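Local coordinates for computationally designed four-helix bundle protein (Synthetic construct, PDB 3U3B) that is of unknown function but folds as a hyperthermostable four-helix bundle whose hydrophobic core was completely redesigned by computation, at residues K16-N21 and Y43-T48; D24-V29 and D85-V90; A62-T67 and L94-R99. One frame throughout, in Å; residues are numbered along the deposited sequence. Where two conformers were deposited one is given.

Interaction 1 of 3, residues K16-N21 and Y43-T48; sequences KELIQN and YRLVHT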
ATOM      1  N   LYS A  16       1.739  -2.224  -9.308  1.00 29.14           N
ATOM      2  CA  LYS A  16       1.923  -3.621  -8.896  1.00 28.31           C
ATOM      3  C   LYS A  16       3.311  -3.897  -8.312  1.00 24.11           C
ATOM      4  O   LYS A  16       3.445  -4.697  -7.372  1.00 25.38           O
ATOM      5  CB  LYS A  16       1.672  -4.563 -10.075  1.00 34.03           C
ATOM      6  CG  LYS A  16       0.245  -4.589 -10.532  1.00 36.90           C
ATOM      7  CD  LYS A  16       0.104  -5.476 -11.761  1.00 45.80           C
ATOM      8  CE  LYS A  16      -1.329  -5.498 -12.284  1.00 52.69           C
ATOM      9  NZ  LYS A  16      -1.517  -6.485 -13.404  1.00 61.90           N
ATOM     10  N   GLU A  17       4.345  -3.260  -8.860  0.57 23.56           N
ATOM     11  CA  GLU A  17       5.697  -3.390  -8.304  0.57 27.93           C
ATOM     12  C   GLU A  17       5.782  -2.766  -6.899  0.57 23.84           C
ATOM     13  O   GLU A  17       6.385  -3.347  -5.979  0.57 26.98           O
ATOM     14  CB  GLU A  17       6.743  -2.774  -9.243  0.57 30.53           C
ATOM     15  CG  GLU A  17       7.289  -3.746 -10.300  0.57 49.42           C
ATOM     16  CD  GLU A  17       8.248  -3.102 -11.298  0.57 59.71           C
ATOM     17  OE1 GLU A  17       8.150  -1.873 -11.519  0.57 60.95           O
ATOM     18  OE2 GLU A  17       9.101  -3.835 -11.862  0.57 65.23           O
ATOM     19  N   LEU A  18       5.178  -1.594  -6.727  1.00 24.13           N
ATOM     20  CA  LEU A  18       5.136  -0.955  -5.417  1.00 23.83           C
ATOM     21  C   LEU A  18       4.380  -1.817  -4.401  1.00 22.25           C
ATOM     22  O   LEU A  18       4.820  -1.931  -3.261  1.00 22.48           O
ATOM     23  CB  LEU A  18       4.506   0.443  -5.518  1.00 23.97           C
ATOM     24  CG  LEU A  18       5.306   1.441  -6.340  1.00 28.84           C
ATOM     25  CD1 LEU A  18       4.472   2.665  -6.628  1.00 28.02           C
ATOM     26  CD2 LEU A  18       6.594   1.828  -5.607  1.00 32.07           C
ATOM     27  N   ILE A  19       3.263  -2.426  -4.806  1.00 21.34           N
ATOM     28  CA  ILE A  19       2.514  -3.338  -3.931  1.00 23.60           C
ATOM     29  C   ILE A  19       3.350  -4.558  -3.527  1.00 23.01           C
ATOM     30  O   ILE A  19       3.399  -4.934  -2.361  1.00 23.17           O
ATOM     31  CB  ILE A  19       1.186  -3.779  -4.597  1.00 29.71           C
ATOM     32  CG1 ILE A  19       0.192  -2.620  -4.582  1.00 32.32           C
ATOM     33  CG2 ILE A  19       0.585  -4.987  -3.916  1.00 31.17           C
ATOM     34  CD1 ILE A  19      -1.026  -2.851  -5.457  1.00 36.28           C
ATOM     35  N   GLN A  20       4.018  -5.173  -4.488  1.00 22.71           N
ATOM     36  CA  GLN A  20       4.897  -6.271  -4.176  1.00 24.83           C
ATOM     37  C   GLN A  20       6.015  -5.834  -3.194  1.00 25.35           C
ATOM     38  O   GLN A  20       6.385  -6.588  -2.300  1.00 26.23           O
ATOM     39  CB  GLN A  20       5.500  -6.849  -5.450  1.00 29.26           C
ATOM     40  CG  GLN A  20       6.308  -8.114  -5.184  1.00 37.23           C
ATOM     41  CD  GLN A  20       5.486  -9.161  -4.437  1.00 41.67           C
ATOM     42  OE1 GLN A  20       4.439  -9.591  -4.912  1.00 47.04           O
ATOM     43  NE2 GLN A  20       5.945  -9.550  -3.253  1.00 42.15           N
ATOM     44  N   ASN A  21       6.554  -4.628  -3.392  1.00 24.89           N
ATOM     45  CA  ASN A  21       7.546  -4.051  -2.475  1.00 27.51           C
ATOM     46  C   ASN A  21       6.991  -3.926  -1.051  1.00 25.50           C
ATOM     47  O   ASN A  21       7.680  -4.262  -0.076  1.00 25.96           O
ATOM     48  CB  ASN A  21       7.997  -2.657  -2.955  1.00 33.02           C
ATOM     49  CG  ASN A  21       8.873  -2.695  -4.203  1.00 40.79           C
ATOM     50  OD1 ASN A  21       9.570  -3.676  -4.478  1.00 49.86           O
ATOM     51  ND2 ASN A  21       8.871  -1.588  -4.945  1.00 39.40           N
ATOM     52  N   TYR A  43       5.091   3.091   4.873  1.00 20.48           N
ATOM     53  CA  TYR A  43       4.287   4.296   4.805  1.00 21.55           C
ATOM     54  C   TYR A  43       4.656   5.064   3.554  1.00 23.09           C
ATOM     55  O   TYR A  43       3.766   5.508   2.823  1.00 24.96           O
ATOM     56  CB  TYR A  43       4.500   5.198   6.013  1.00 22.93           C
ATOM     57  CG  TYR A  43       3.570   6.379   5.993  1.00 24.25           C
ATOM     58  CD1 TYR A  43       2.332   6.317   6.609  1.00 25.56           C
ATOM     59  CD2 TYR A  43       3.895   7.533   5.276  1.00 28.60           C
ATOM     60  CE1 TYR A  43       1.465   7.371   6.564  1.00 30.45           C
ATOM     61  CE2 TYR A  43       3.019   8.611   5.230  1.00 33.46           C
ATOM     62  CZ  TYR A  43       1.808   8.508   5.869  1.00 38.12           C
ATOM     63  OH  TYR A  43       0.939   9.552   5.834  1.00 43.71           O
ATOM     64  N   ARG A  44       5.961   5.235   3.308  1.00 22.32           N
ATOM     65  CA  ARG A  44       6.408   6.035   2.146  1.00 20.63           C
ATOM     66  C   ARG A  44       6.080   5.381   0.779  1.00 20.39           C
ATOM     67  O   ARG A  44       5.804   6.092  -0.196  1.00 21.40           O
ATOM     68  CB  ARG A  44       7.882   6.458   2.255  1.00 19.88           C
ATOM     69  CG  ARG A  44       8.127   7.548   3.328  1.00 20.21           C
ATOM     70  CD  ARG A  44       9.582   8.027   3.421  1.00 23.08           C
ATOM     71  NE  ARG A  44      10.478   6.934   3.829  1.00 23.98           N
ATOM     72  CZ  ARG A  44      10.972   6.739   5.044  1.00 26.09           C
ATOM     73  NH1 ARG A  44      10.730   7.576   6.041  1.00 28.93           N
ATOM     74  NH2 ARG A  44      11.758   5.702   5.252  1.00 26.27           N
ATOM     75  N   LEU A  45       6.088   4.050   0.713  1.00 18.96           N
ATOM     76  CA  LEU A  45       5.676   3.324  -0.467  1.00 20.78           C
ATOM     77  C   LEU A  45       4.197   3.542  -0.745  1.00 22.17           C
ATOM     78  O   LEU A  45       3.810   3.843  -1.896  1.00 25.70           O
ATOM     79  CB  LEU A  45       5.972   1.825  -0.333  1.00 21.40           C
ATOM     80  CG  LEU A  45       7.441   1.442  -0.499  1.00 26.64           C
ATOM     81  CD1 LEU A  45       7.688   0.029   0.049  1.00 29.95           C
ATOM     82  CD2 LEU A  45       7.903   1.550  -1.952  1.00 29.96           C
ATOM     83  N   VAL A  46       3.378   3.424   0.293  1.00 22.54           N
ATOM     84  CA  VAL A  46       1.940   3.606   0.147  1.00 21.04           C
ATOM     85  C   VAL A  46       1.605   5.056  -0.262  1.00 21.11           C
ATOM     86  O   VAL A  46       0.702   5.290  -1.088  1.00 21.74           O
ATOM     87  CB  VAL A  46       1.204   3.199   1.423  1.00 23.36           C
ATOM     88  CG1 VAL A  46      -0.277   3.507   1.344  1.00 23.45           C
ATOM     89  CG2 VAL A  46       1.408   1.702   1.701  1.00 23.47           C
ATOM     90  N   HIS A  47       2.330   6.026   0.307  1.00 20.45           N
ATOM     91  CA  HIS A  47       2.154   7.437  -0.028  1.00 20.32           C
ATOM     92  C   HIS A  47       2.458   7.692  -1.504  1.00 21.31           C
ATOM     93  O   HIS A  47       1.808   8.522  -2.170  1.00 21.60           O
ATOM     94  CB  HIS A  47       3.087   8.272   0.862  1.00 23.37           C
ATOM     95  CG  HIS A  47       2.813   9.737   0.849  1.00 24.61           C
ATOM     96  ND1 HIS A  47       3.450  10.607  -0.007  1.00 25.03           N
ATOM     97  CD2 HIS A  47       1.991  10.498   1.610  1.00 25.96           C
ATOM     98  CE1 HIS A  47       3.016  11.832   0.200  1.00 26.38           C
ATOM     99  NE2 HIS A  47       2.137  11.797   1.182  1.00 26.99           N
ATOM    100  N   THR A  48       3.477   7.003  -2.000  1.00 20.43           N
ATOM    101  CA  THR A  48       3.879   7.065  -3.406  1.00 23.05           C
ATOM    102  C   THR A  48       2.755   6.513  -4.317  1.00 24.50           C
ATOM    103  O   THR A  48       2.390   7.112  -5.336  1.00 25.63           O
ATOM    104  CB  THR A  48       5.194   6.291  -3.617  1.00 26.07           C
ATOM    105  OG1 THR A  48       6.244   6.935  -2.882  1.00 27.02           O
ATOM    106  CG2 THR A  48       5.584   6.232  -5.064  1.00 26.29           C
TER
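L18 and L45 mark the closest approach of segments 16-21 and 43-48, with CA atoms 6.6 Å apart where the two helices run antiparallel at 163°. The segments belong to helices 3-30 and 36-56, consecutive in the chain and joined as a helical hairpin, the first half of this designed four-helix bundle. The segment axes approach to 9.8 Å, and the leucines bridge that distance with their methyl ends. They do so with one branch each, CD2 of L18 resting 3.9 Å from CD2 of L45, and their side chains pass at a slant. The other branches are spent on different neighbours. L45 CD1 lies against the aliphatic part of N21, 4.0 Å from its CB, while the side chains of L18 and T48 cross nearly at right angles, L18 CD1 meeting T48 CG2 at 4.1 Å. All four residues remain partly exposed, which makes this the outer seam of the hairpin; L18 also packs on M49 and I52 along helix 36-56, and L45 on V22 and D25 along helix 3-30. T48 splits its two branches between the neighbouring helix and its own backbone. Its chi1 of -64° sets OG1 beside its own backbone N and leaves CG2 for L18. The hydroxyl turns back on its own helix, where T48 OG1 donates to R44 O at 2.8 Å. An alanine here is likely to leave L18 CD1 facing a small gap and R44 O without its side-chain donor. That carbonyl oxygen also accepts the regular helical bond from T48 N, and the two donors reach it from opposite faces of the carbonyl plane.

Interaction 2 of 3, residues D24-V29 and D85-V90; sequences DDIKEV and DLIDKV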
ATOM      1  N   ASP A  24       6.643  -7.427   0.407  1.00 27.58           N
ATOM      2  CA  ASP A  24       7.974  -7.922   0.775  1.00 32.08           C
ATOM      3  C   ASP A  24       8.412  -7.314   2.114  1.00 31.16           C
ATOM      4  O   ASP A  24       8.960  -8.012   2.961  1.00 33.46           O
ATOM      5  CB  ASP A  24       8.982  -7.618  -0.341  1.00 39.66           C
ATOM      6  CG  ASP A  24       8.819  -8.541  -1.574  1.00 48.11           C
ATOM      7  OD1 ASP A  24       8.358  -9.700  -1.459  1.00 48.32           O
ATOM      8  OD2 ASP A  24       9.132  -8.089  -2.689  1.00 56.55           O
ATOM      9  N   ASP A  25       8.122  -6.031   2.338  1.00 29.20           N
ATOM     10  CA  ASP A  25       8.444  -5.406   3.638  1.00 30.13           C
ATOM     11  C   ASP A  25       7.531  -5.882   4.774  1.00 27.86           C
ATOM     12  O   ASP A  25       7.984  -6.027   5.917  1.00 28.99           O
ATOM     13  CB  ASP A  25       8.422  -3.876   3.541  1.00 32.87           C
ATOM     14  CG  ASP A  25       9.655  -3.321   2.843  1.00 41.87           C
ATOM     15  OD1 ASP A  25      10.646  -4.074   2.648  1.00 44.42           O
ATOM     16  OD2 ASP A  25       9.640  -2.115   2.507  1.00 48.25           O
ATOM     17  N   ILE A  26       6.274  -6.172   4.467  1.00 24.91           N
ATOM     18  CA  ILE A  26       5.356  -6.693   5.468  1.00 27.84           C
ATOM     19  C   ILE A  26       5.813  -8.074   5.954  1.00 29.32           C
ATOM     20  O   ILE A  26       5.680  -8.406   7.136  1.00 29.89           O
ATOM     21  CB  ILE A  26       3.944  -6.791   4.931  1.00 30.95           C
ATOM     22  CG1 ILE A  26       3.281  -5.415   4.921  1.00 32.99           C
ATOM     23  CG2 ILE A  26       3.136  -7.735   5.777  1.00 33.24           C
ATOM     24  CD1 ILE A  26       1.875  -5.461   4.381  1.00 39.07           C
ATOM     25  N   LYS A  27       6.369  -8.873   5.053  1.00 32.54           N
ATOM     26  CA  LYS A  27       6.862 -10.181   5.451  1.00 34.84           C
ATOM     27  C   LYS A  27       7.954 -10.023   6.487  1.00 34.31           C
ATOM     28  O   LYS A  27       8.022 -10.784   7.477  1.00 34.72           O
ATOM     29  CB  LYS A  27       7.395 -10.940   4.246  1.00 42.35           C
ATOM     30  CG  LYS A  27       6.303 -11.395   3.327  1.00 46.96           C
ATOM     31  CD  LYS A  27       6.831 -12.250   2.172  1.00 58.74           C
ATOM     32  CE  LYS A  27       5.683 -12.712   1.245  1.00 62.57           C
ATOM     33  NZ  LYS A  27       5.125 -11.636   0.339  1.00 59.99           N
ATOM     34  N   GLU A  28       8.820  -9.038   6.267  1.00 31.40           N
ATOM     35  CA  GLU A  28       9.943  -8.805   7.197  1.00 35.71           C
ATOM     36  C   GLU A  28       9.459  -8.242   8.528  1.00 34.11           C
ATOM     37  O   GLU A  28       9.970  -8.633   9.584  1.00 35.37           O
ATOM     38  CB  GLU A  28      10.993  -7.836   6.619  1.00 41.97           C
ATOM     39  CG  GLU A  28      11.840  -8.360   5.438  1.00 49.78           C
ATOM     40  CD  GLU A  28      12.139  -9.865   5.512  1.00 50.44           C
ATOM     41  OE1 GLU A  28      12.596 -10.336   6.581  1.00 51.58           O
ATOM     42  OE2 GLU A  28      11.912 -10.577   4.498  1.00 50.37           O
ATOM     43  N   VAL A  29       8.523  -7.288   8.494  1.00 33.29           N
ATOM     44  CA  VAL A  29       8.066  -6.661   9.744  1.00 34.62           C
ATOM     45  C   VAL A  29       7.226  -7.641  10.581  1.00 33.53           C
ATOM     46  O   VAL A  29       7.098  -7.497  11.807  1.00 34.19           O
ATOM     47  CB  VAL A  29       7.328  -5.313   9.489  1.00 33.52           C
ATOM     48  CG1 VAL A  29       5.869  -5.540   9.122  1.00 31.54           C
ATOM     49  CG2 VAL A  29       7.485  -4.392  10.710  1.00 34.45           C
ATOM     50  N   ASP A  85      -2.892  -8.807  14.727  1.00 47.66           N
ATOM     51  CA  ASP A  85      -4.197  -8.488  14.149  1.00 48.69           C
ATOM     52  C   ASP A  85      -4.187  -7.164  13.390  1.00 46.04           C
ATOM     53  O   ASP A  85      -4.874  -7.005  12.382  1.00 45.87           O
ATOM     54  CB  ASP A  85      -5.288  -8.471  15.225  1.00 59.96           C
ATOM     55  CG  ASP A  85      -5.664  -9.864  15.692  1.00 73.07           C
ATOM     56  OD1 ASP A  85      -5.387 -10.824  14.939  1.00 77.25           O
ATOM     57  OD2 ASP A  85      -6.236  -9.997  16.800  1.00 81.18           O
ATOM     58  N   LEU A  86      -3.418  -6.207  13.878  1.00 48.30           N
ATOM     59  CA  LEU A  86      -3.279  -4.937  13.196  0.51 46.55           C
ATOM     60  C   LEU A  86      -2.561  -5.146  11.866  1.00 41.38           C
ATOM     61  O   LEU A  86      -2.901  -4.529  10.845  1.00 38.69           O
ATOM     62  CB  LEU A  86      -2.507  -3.964  14.081  0.51 51.90           C
ATOM     63  CG  LEU A  86      -2.236  -2.597  13.473  0.51 54.20           C
ATOM     64  CD1 LEU A  86      -3.542  -1.944  13.032  0.51 59.54           C
ATOM     65  CD2 LEU A  86      -1.502  -1.724  14.482  0.51 57.79           C
ATOM     66  N   ILE A  87      -1.562  -6.026  11.882  1.00 35.85           N
ATOM     67  CA  ILE A  87      -0.832  -6.342  10.655  1.00 34.32           C
ATOM     68  C   ILE A  87      -1.773  -7.054   9.683  1.00 35.02           C
ATOM     69  O   ILE A  87      -1.751  -6.794   8.473  1.00 32.21           O
ATOM     70  CB  ILE A  87       0.421  -7.192  10.914  1.00 35.29           C
ATOM     71  CG1 ILE A  87       1.383  -6.409  11.805  1.00 35.95           C
ATOM     72  CG2 ILE A  87       1.091  -7.543   9.598  1.00 36.74           C
ATOM     73  CD1 ILE A  87       2.569  -7.190  12.242  1.00 39.74           C
ATOM     74  N   ASP A  88      -2.645  -7.902  10.216  1.00 40.72           N
ATOM     75  CA  ASP A  88      -3.607  -8.585   9.368  1.00 41.44           C
ATOM     76  C   ASP A  88      -4.570  -7.607   8.693  1.00 39.76           C
ATOM     77  O   ASP A  88      -4.977  -7.828   7.550  1.00 37.74           O
ATOM     78  CB  ASP A  88      -4.386  -9.633  10.160  1.00 51.33           C
ATOM     79  CG  ASP A  88      -3.528 -10.823  10.549  1.00 58.95           C
ATOM     80  OD1 ASP A  88      -2.551 -11.123   9.822  1.00 59.43           O
ATOM     81  OD2 ASP A  88      -3.842 -11.461  11.577  1.00 66.84           O
ATOM     82  N   LYS A  89      -4.955  -6.536   9.369  1.00 40.62           N
ATOM     83  CA  LYS A  89      -5.891  -5.615   8.738  1.00 41.64           C
ATOM     84  C   LYS A  89      -5.212  -4.848   7.603  1.00 34.50           C
ATOM     85  O   LYS A  89      -5.828  -4.576   6.574  1.00 33.54           O
ATOM     86  CB  LYS A  89      -6.499  -4.651   9.752  1.00 52.04           C
ATOM     87  CG  LYS A  89      -7.769  -3.976   9.235  1.00 59.29           C
ATOM     88  CD  LYS A  89      -7.988  -2.666   9.960  1.00 63.56           C
ATOM     89  CE  LYS A  89      -9.455  -2.269  10.075  1.00 67.00           C
ATOM     90  NZ  LYS A  89      -9.572  -0.985  10.846  1.00 69.18           N
ATOM     91  N   VAL A  90      -3.944  -4.507   7.806  1.00 30.16           N
ATOM     92  CA  VAL A  90      -3.118  -3.949   6.739  1.00 27.39           C
ATOM     93  C   VAL A  90      -3.009  -4.898   5.526  1.00 28.32           C
ATOM     94  O   VAL A  90      -3.176  -4.485   4.376  1.00 26.35           O
ATOM     95  CB  VAL A  90      -1.697  -3.650   7.235  1.00 30.04           C
ATOM     96  CG1 VAL A  90      -0.829  -3.174   6.078  1.00 28.53           C
ATOM     97  CG2 VAL A  90      -1.732  -2.604   8.317  1.00 31.33           C
TER
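The side chain of I26 is divided by its torsions into two contacts with segment 85-90. With CG1 beside the backbone N (chi1 -78°) and the chain then fully extended, CD1 reaches V90 on helix 84-102, while CG2 is left to face I87. V90 answers with CG1, the methyl that its chi1 of 176° places opposite the backbone N. I26 CD1 and V90 CG1 meet at 3.9 Å, the two side chains lying oblique to one another. The second touch is looser, with I26 CG2 and I87 CG2 at 4.3 Å.

The backbones are well apart here, since the nearest CA atoms, those of I26 and I87, are 8.1 Å from each other. The contact closes the four-helix bundle by setting its first helix, 3-30, beside its last, 84-102. V90 also packs on L71 and M75 of helix 59-76 and V29 on W39 of helix 36-56; I26 continues along helix 84-102 to K91 and L94. Every touching group is a methyl of a buried aliphatic residue, so the contact probably depends on dispersion, exclusion of water and fit of shape, with no directional polar bond between the segments.

Interaction 3 of 3, residues A62-T67 and L94-R99; sequences AKVLHT and LDMVTR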
ATOM      1  N   ALA A  62      -7.364   4.749  -4.286  1.00 29.73           N
ATOM      2  CA  ALA A  62      -6.878   5.836  -3.445  1.00 30.77           C
ATOM      3  C   ALA A  62      -7.500   5.811  -2.063  1.00 34.58           C
ATOM      4  O   ALA A  62      -6.808   6.048  -1.064  1.00 33.83           O
ATOM      5  CB  ALA A  62      -7.147   7.157  -4.108  1.00 33.09           C
ATOM      6  N   LYS A  63      -8.797   5.523  -1.991  1.00 39.32           N
ATOM      7  CA  LYS A  63      -9.484   5.527  -0.704  1.00 42.74           C
ATOM      8  C   LYS A  63      -8.995   4.393   0.201  1.00 36.34           C
ATOM      9  O   LYS A  63      -8.923   4.570   1.412  1.00 38.93           O
ATOM     10  CB  LYS A  63     -11.001   5.419  -0.873  1.00 53.27           C
ATOM     11  CG  LYS A  63     -11.640   6.552  -1.664  1.00 67.44           C
ATOM     12  CD  LYS A  63     -11.601   7.903  -0.949  1.00 80.14           C
ATOM     13  CE  LYS A  63     -12.293   8.963  -1.796  1.00 89.30           C
ATOM     14  NZ  LYS A  63     -13.744   8.669  -1.992  1.00 93.28           N
ATOM     15  N   VAL A  64      -8.679   3.238  -0.382  1.00 30.52           N
ATOM     16  CA  VAL A  64      -8.087   2.140   0.391  1.00 27.22           C
ATOM     17  C   VAL A  64      -6.658   2.471   0.819  1.00 25.08           C
ATOM     18  O   VAL A  64      -6.288   2.254   1.969  1.00 23.40           O
ATOM     19  CB  VAL A  64      -8.138   0.799  -0.364  1.00 30.13           C
ATOM     20  CG1 VAL A  64      -7.621  -0.341   0.547  1.00 30.48           C
ATOM     21  CG2 VAL A  64      -9.574   0.500  -0.786  1.00 32.23           C
ATOM     22  N   LEU A  65      -5.859   3.014  -0.090  1.00 25.08           N
ATOM     23  CA  LEU A  65      -4.513   3.435   0.261  1.00 24.86           C
ATOM     24  C   LEU A  65      -4.523   4.468   1.387  1.00 29.23           C
ATOM     25  O   LEU A  65      -3.712   4.408   2.323  1.00 26.98           O
ATOM     26  CB  LEU A  65      -3.793   3.990  -0.962  1.00 24.66           C
ATOM     27  CG  LEU A  65      -3.527   2.947  -2.052  1.00 25.99           C
ATOM     28  CD1 LEU A  65      -3.059   3.651  -3.348  1.00 25.72           C
ATOM     29  CD2 LEU A  65      -2.552   1.855  -1.571  1.00 26.51           C
ATOM     30  N   HIS A  66      -5.456   5.404   1.318  1.00 33.39           N
ATOM     31  CA  HIS A  66      -5.574   6.418   2.351  1.00 37.16           C
ATOM     32  C   HIS A  66      -5.852   5.763   3.697  1.00 35.12           C
ATOM     33  O   HIS A  66      -5.293   6.157   4.726  1.00 32.70           O
ATOM     34  CB  HIS A  66      -6.695   7.388   2.008  1.00 44.91           C
ATOM     35  CG  HIS A  66      -6.902   8.448   3.039  1.00 55.26           C
ATOM     36  ND1 HIS A  66      -5.917   9.347   3.385  1.00 61.20           N
ATOM     37  CD2 HIS A  66      -7.976   8.749   3.804  1.00 61.49           C
ATOM     38  CE1 HIS A  66      -6.381  10.163   4.315  1.00 65.22           C
ATOM     39  NE2 HIS A  66      -7.627   9.819   4.589  1.00 65.25           N
ATOM     40  N   THR A  67      -6.712   4.751   3.685  1.00 36.58           N
ATOM     41  CA  THR A  67      -7.030   4.017   4.909  1.00 35.88           C
ATOM     42  C   THR A  67      -5.799   3.316   5.477  1.00 30.32           C
ATOM     43  O   THR A  67      -5.587   3.310   6.692  1.00 31.57           O
ATOM     44  CB  THR A  67      -8.135   2.980   4.682  1.00 39.28           C
ATOM     45  OG1 THR A  67      -9.343   3.634   4.262  1.00 41.43           O
ATOM     46  CG2 THR A  67      -8.406   2.252   5.957  1.00 42.66           C
ATOM     47  N   LEU A  94      -4.381  -4.319   1.701  1.00 27.76           N
ATOM     48  CA  LEU A  94      -3.462  -4.344   0.590  1.00 30.38           C
ATOM     49  C   LEU A  94      -3.986  -5.315  -0.480  1.00 27.79           C
ATOM     50  O   LEU A  94      -3.826  -5.085  -1.674  1.00 27.91           O
ATOM     51  CB  LEU A  94      -2.079  -4.764   1.067  1.00 39.06           C
ATOM     52  CG  LEU A  94      -0.952  -4.326   0.130  1.00 46.64           C
ATOM     53  CD1 LEU A  94      -0.919  -2.793  -0.027  1.00 47.30           C
ATOM     54  CD2 LEU A  94       0.385  -4.863   0.641  1.00 53.32           C
ATOM     55  N   ASP A  95      -4.584  -6.412  -0.043  1.00 24.73           N
ATOM     56  CA  ASP A  95      -5.177  -7.359  -0.971  1.00 26.25           C
ATOM     57  C   ASP A  95      -6.389  -6.756  -1.681  1.00 28.68           C
ATOM     58  O   ASP A  95      -6.621  -7.019  -2.841  1.00 27.81           O
ATOM     59  CB  ASP A  95      -5.570  -8.628  -0.236  1.00 29.11           C
ATOM     60  CG  ASP A  95      -4.362  -9.424   0.239  1.00 33.46           C
ATOM     61  OD1 ASP A  95      -3.234  -9.164  -0.260  1.00 38.28           O
ATOM     62  OD2 ASP A  95      -4.546 -10.303   1.120  1.00 34.39           O
ATOM     63  N   MET A  96      -7.157  -5.945  -0.965  1.00 32.85           N
ATOM     64  CA  MET A  96      -8.234  -5.185  -1.577  1.00 34.20           C
ATOM     65  C   MET A  96      -7.670  -4.280  -2.669  1.00 34.02           C
ATOM     66  O   MET A  96      -8.243  -4.191  -3.755  1.00 36.31           O
ATOM     67  CB  MET A  96      -8.980  -4.356  -0.519  1.00 36.49           C
ATOM     68  CG  MET A  96      -9.907  -5.181   0.358  1.00 39.62           C
ATOM     69  SD  MET A  96     -10.388  -4.392   1.920  1.00 62.28           S
ATOM     70  CE  MET A  96     -10.920  -2.771   1.341  1.00 52.70           C
ATOM     71  N   VAL A  97      -6.546  -3.625  -2.385  1.00 30.13           N
ATOM     72  CA  VAL A  97      -5.919  -2.722  -3.350  1.00 29.44           C
ATOM     73  C   VAL A  97      -5.531  -3.502  -4.589  1.00 30.23           C
ATOM     74  O   VAL A  97      -5.746  -3.056  -5.703  1.00 31.80           O
ATOM     75  CB  VAL A  97      -4.651  -2.027  -2.784  1.00 34.29           C
ATOM     76  CG1 VAL A  97      -3.894  -1.309  -3.895  1.00 34.78           C
ATOM     77  CG2 VAL A  97      -5.019  -1.059  -1.686  1.00 35.49           C
ATOM     78  N   THR A  98      -4.966  -4.680  -4.396  1.00 26.95           N
ATOM     79  CA  THR A  98      -4.538  -5.486  -5.521  1.00 28.62           C
ATOM     80  C   THR A  98      -5.727  -5.911  -6.382  1.00 30.89           C
ATOM     81  O   THR A  98      -5.644  -5.865  -7.618  1.00 33.16           O
ATOM     82  CB  THR A  98      -3.775  -6.725  -5.059  1.00 32.48           C
ATOM     83  OG1 THR A  98      -2.526  -6.320  -4.518  1.00 29.21           O
ATOM     84  CG2 THR A  98      -3.487  -7.636  -6.206  1.00 37.48           C
ATOM     85  N   ARG A  99      -6.824  -6.325  -5.749  1.00 29.98           N
ATOM     86  CA  ARG A  99      -8.000  -6.738  -6.518  1.00 31.81           C
ATOM     87  C   ARG A  99      -8.573  -5.550  -7.292  1.00 36.42           C
ATOM     88  O   ARG A  99      -8.894  -5.663  -8.488  1.00 40.41           O
ATOM     89  CB  ARG A  99      -9.097  -7.314  -5.622  1.00 30.00           C
ATOM     90  CG  ARG A  99      -8.726  -8.639  -4.946  1.00 28.57           C
ATOM     91  CD  ARG A  99      -8.417  -9.719  -5.946  1.00 29.31           C
ATOM     92  NE  ARG A  99      -8.314 -11.051  -5.315  1.00 28.95           N
ATOM     93  CZ  ARG A  99      -8.302 -12.199  -5.992  1.00 30.81           C
ATOM     94  NH1 ARG A  99      -8.393 -12.190  -7.318  1.00 33.02           N
ATOM     95  NH2 ARG A  99      -8.218 -13.364  -5.361  1.00 30.53           N
TER
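An apolar helix-to-helix contact, partly buried, joins V64 and L65 to M96 and V97 in the second hairpin of the four-helix bundle, formed by helices 59-76 and 84-102. Segments 62-67 and 94-99 run antiparallel at 164°, with a closest axial approach of 9.4 Å. The two valines stand where the backbones are nearest, the CA atoms of V64 and V97 being 6.5 Å from each other. Their side chains slide past one another in opposite directions, and V64 CG1 comes to 3.5 Å from V97 CG2, a tight approach for two methyl groups. The same V97 methyl has a second neighbour on the facing helix. L65 sets off along the flank of its helix, but its CD2 branch reaches helix 84-102, 3.8 Å from V97 CG2, and the two side chains cross almost perpendicularly. V97 CG2 thus sits against branches of two successive residues, one at the margin of the core and the other inside it. L65 goes on to pack against M49 and T53 of helix 36-56, while V97 rests on I19 of helix 3-30, and these two residues help connect the hairpin to the other half of the bundle.

On the outer side the seam is covered by M96. Its chain is bent at the thioether (chi3 50°), and the M96 and V64 side chains cross at about a right angle, with M96 CE 4.1 Å from V64 CG2. This exposed methionine probably shields part of V64 from solvent with its terminal methyl, which spans both branches of the valine: M96 CE also lies 4.2 Å from V64 CG1.

The three contacts account for three helix pairings of one bundle: interactions 1 and 3 each lie within a hairpin, and interaction 2 sets the first helix against the last. Interactions 1 and 3, with centres about 11 Å apart, meet through the core, where I19 CD1 lies 3.6 Å from V97 CG1. Between helices 36-56 and 59-76, V46 CG1 comes within 3.7 Å of L65 O. Interactions 2 and 3 share helix 84-102 and touch where I26 CD1 is 4.1 Å from L94 CD2. Interactions 1 and 2 share helix 3-30, where L45 CD1 packs 3.8 Å from D25 OD2. These touches tie the contacts together, through the core for 1 with 3 and 2 with 3, and nearer the surface for 1 with 2.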